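Local coordinates for protein dihydrodipicolinate synthase (Agrobacterium tumefaciens, PDB 3B4U) that probably catalyses the condensation of pyruvate with aspartate semialdehyde in lysine biosynthesis, as a TIM-barrel lyase of the dihydrodipicolinate synthase family, at residues 99-104 with 133-138. Numbering follows the deposited sequence.
Sequences ARNILL and ARDILV
Both terminal nitrogens of Arg-134 converge on the carbonyl oxygen of Ala-99, NH2 donating to O at 2.8 Å and NH1 binding the same atom, with the acceptor near the guanidinium plane. The side chain runs extended from CG to NE, which carries the guanidinium across to the turn before strand 101-104. Further along, three backbone bonds join the segments in parallel register, the first from just before strand 136-140: Ile-102 N to Asp-135 O (3.1 Å), Leu-137 N to Ile-102 O and Leu-104 N to Leu-137 O. The first is the most bent, at 150° on the hydrogen. Ile-102 and Ile-136 run alongside each other on one face of the sheet, with CG1 of Ile-102 3.7 Å from CD1 of Ile-136; CG2 of Ile-136 also touches CB and CD2 of Leu-104. These are adjacent parallel strands of the TIM barrel, the two arms of a beta-alpha-beta unit connected through helix 115-129. The face of Ile-102 and Ile-136 packs outward on helix 84-96. On the face of Leu-103 and Leu-137, CD1 of Leu-137 packs against CB of Asn-101, with Phe-5 and Thr-166 close by. A salt bridge from Arg-134 NH1 to the anti lone pair of Asp-135 OD2 (2.8 Å), nearly in the guanidinium plane, helps fix the arginine's rotation. A water donates to Arg-100 O and, weakly, to Asp-135 OD2, while Arg-134 NH2 also bonds Leu-95 O in the last turn of helix 84-96.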
loop_
_atom_site.group_PDB
_atom_site.type_symbol
_atom_site.label_atom_id
_atom_site.label_comp_id
_atom_site.label_asym_id
_atom_site.label_seq_id
_atom_site.Cartn_x
_atom_site.Cartn_y
_atom_site.Cartn_z
ATOM N N ALA B 99 -23.161 -3.218 -5.126
ATOM C CA ALA B 99 -22.147 -4.100 -5.681
ATOM C C ALA B 99 -22.362 -5.505 -5.212
ATOM O O ALA B 99 -22.773 -5.758 -4.077
ATOM C CB ALA B 99 -20.757 -3.618 -5.292
ATOM N N ARG B 100 -22.046 -6.460 -6.081
ATOM C CA ARG B 100 -22.174 -7.874 -5.747
ATOM C C ARG B 100 -21.289 -8.258 -4.569
ATOM O O ARG B 100 -21.689 -9.028 -3.689
ATOM C CB ARG B 100 -21.772 -8.731 -6.965
ATOM C CG ARG B 100 -22.244 -10.144 -6.823
ATOM C CD ARG B 100 -21.531 -11.139 -7.701
ATOM N NE ARG B 100 -22.145 -12.487 -7.629
ATOM C CZ ARG B 100 -22.018 -13.373 -6.640
ATOM N NH1 ARG B 100 -21.274 -13.165 -5.584
ATOM N NH2 ARG B 100 -22.662 -14.532 -6.723
ATOM N N ASN B 101 -20.061 -7.743 -4.589
ATOM C CA ASN B 101 -19.059 -8.103 -3.608
ATOM C C ASN B 101 -18.032 -6.997 -3.522
ATOM O O ASN B 101 -17.869 -6.188 -4.453
ATOM C CB ASN B 101 -18.254 -9.387 -4.020
ATOM C CG ASN B 101 -19.050 -10.648 -3.995
ATOM O OD1 ASN B 101 -19.235 -11.276 -2.916
ATOM N ND2 ASN B 101 -19.504 -11.053 -5.134
ATOM N N ILE B 102 -17.302 -7.006 -2.410
ATOM C CA ILE B 102 -16.025 -6.336 -2.289
ATOM C C ILE B 102 -14.919 -7.385 -2.390
ATOM O O ILE B 102 -15.014 -8.427 -1.769
ATOM C CB ILE B 102 -15.908 -5.644 -0.909
ATOM C CG1 ILE B 102 -17.109 -4.725 -0.625
ATOM C CG2 ILE B 102 -14.576 -4.862 -0.809
ATOM C CD1 ILE B 102 -17.347 -3.654 -1.669
ATOM N N LEU B 103 -13.862 -7.090 -3.147
ATOM C CA LEU B 103 -12.635 -7.879 -3.138
ATOM C C LEU B 103 -11.673 -7.119 -2.267
ATOM O O LEU B 103 -11.120 -6.103 -2.692
ATOM C CB LEU B 103 -12.117 -8.059 -4.554
ATOM C CG LEU B 103 -10.778 -8.797 -4.639
ATOM C CD1 LEU B 103 -10.902 -10.237 -4.130
ATOM C CD2 LEU B 103 -10.238 -8.774 -6.074
ATOM N N LEU B 104 -11.519 -7.567 -1.029
ATOM C CA LEU B 104 -10.802 -6.821 -0.011
ATOM C C LEU B 104 -9.442 -7.418 0.274
ATOM O O LEU B 104 -9.313 -8.510 0.823
ATOM C CB LEU B 104 -11.631 -6.779 1.272
ATOM C CG LEU B 104 -11.058 -5.970 2.427
ATOM C CD1 LEU B 104 -10.899 -4.487 2.096
ATOM C CD2 LEU B 104 -11.916 -6.159 3.679
ATOM N N ALA B 133 -22.607 -4.418 6.194
ATOM C CA ALA B 133 -21.500 -5.231 5.701
ATOM C C ALA B 133 -22.032 -6.549 5.203
ATOM O O ALA B 133 -22.851 -7.203 5.868
ATOM C CB ALA B 133 -20.507 -5.437 6.827
ATOM N N ARG B 134 -21.532 -6.978 4.047
ATOM C CA ARG B 134 -21.968 -8.228 3.420
ATOM C C ARG B 134 -20.952 -8.531 2.321
ATOM O O ARG B 134 -20.302 -7.617 1.823
ATOM C CB ARG B 134 -23.366 -8.104 2.784
ATOM C CG ARG B 134 -23.452 -6.990 1.756
ATOM C CD ARG B 134 -24.809 -6.906 1.055
ATOM N NE ARG B 134 -24.834 -5.829 0.073
ATOM C CZ ARG B 134 -24.344 -5.897 -1.166
ATOM N NH1 ARG B 134 -23.803 -7.017 -1.635
ATOM N NH2 ARG B 134 -24.319 -4.805 -1.896
ATOM N N ASP B 135 -20.859 -9.795 1.926
ATOM C CA ASP B 135 -20.345 -10.142 0.589
ATOM C C ASP B 135 -18.916 -9.723 0.363
ATOM O O ASP B 135 -18.543 -9.328 -0.735
ATOM C CB ASP B 135 -21.318 -9.640 -0.484
ATOM C CG ASP B 135 -22.704 -10.258 -0.322
ATOM O OD1 ASP B 135 -22.760 -11.435 0.080
ATOM O OD2 ASP B 135 -23.706 -9.585 -0.602
ATOM N N ILE B 136 -18.100 -9.867 1.395
ATOM C CA ILE B 136 -16.674 -9.578 1.311
ATOM C C ILE B 136 -15.915 -10.839 0.910
ATOM O O ILE B 136 -16.030 -11.881 1.578
ATOM C CB ILE B 136 -16.122 -9.101 2.659
ATOM C CG1 ILE B 136 -16.934 -7.946 3.251
ATOM C CG2 ILE B 136 -14.661 -8.729 2.530
ATOM C CD1 ILE B 136 -16.981 -6.772 2.467
ATOM N N LEU B 137 -15.156 -10.707 -0.171
ATOM C CA LEU B 137 -14.227 -11.732 -0.624
ATOM C C LEU B 137 -12.844 -11.297 -0.197
ATOM O O LEU B 137 -12.343 -10.256 -0.641
ATOM C CB LEU B 137 -14.256 -11.837 -2.152
ATOM C CG LEU B 137 -15.645 -12.078 -2.741
ATOM C CD1 LEU B 137 -15.594 -11.919 -4.270
ATOM C CD2 LEU B 137 -16.200 -13.432 -2.336
ATOM N N VAL B 138 -12.176 -12.026 0.698
ATOM C CA VAL B 138 -10.851 -11.617 1.139
ATOM C C VAL B 138 -9.815 -12.075 0.119
ATOM O O VAL B 138 -9.885 -13.169 -0.432
ATOM C CB VAL B 138 -10.563 -12.095 2.583
ATOM C CG1 VAL B 138 -11.526 -11.401 3.539
ATOM C CG2 VAL B 138 -10.591 -13.592 2.725
HETATM O O HOH W 1 -24.144 -10.074 -3.558
#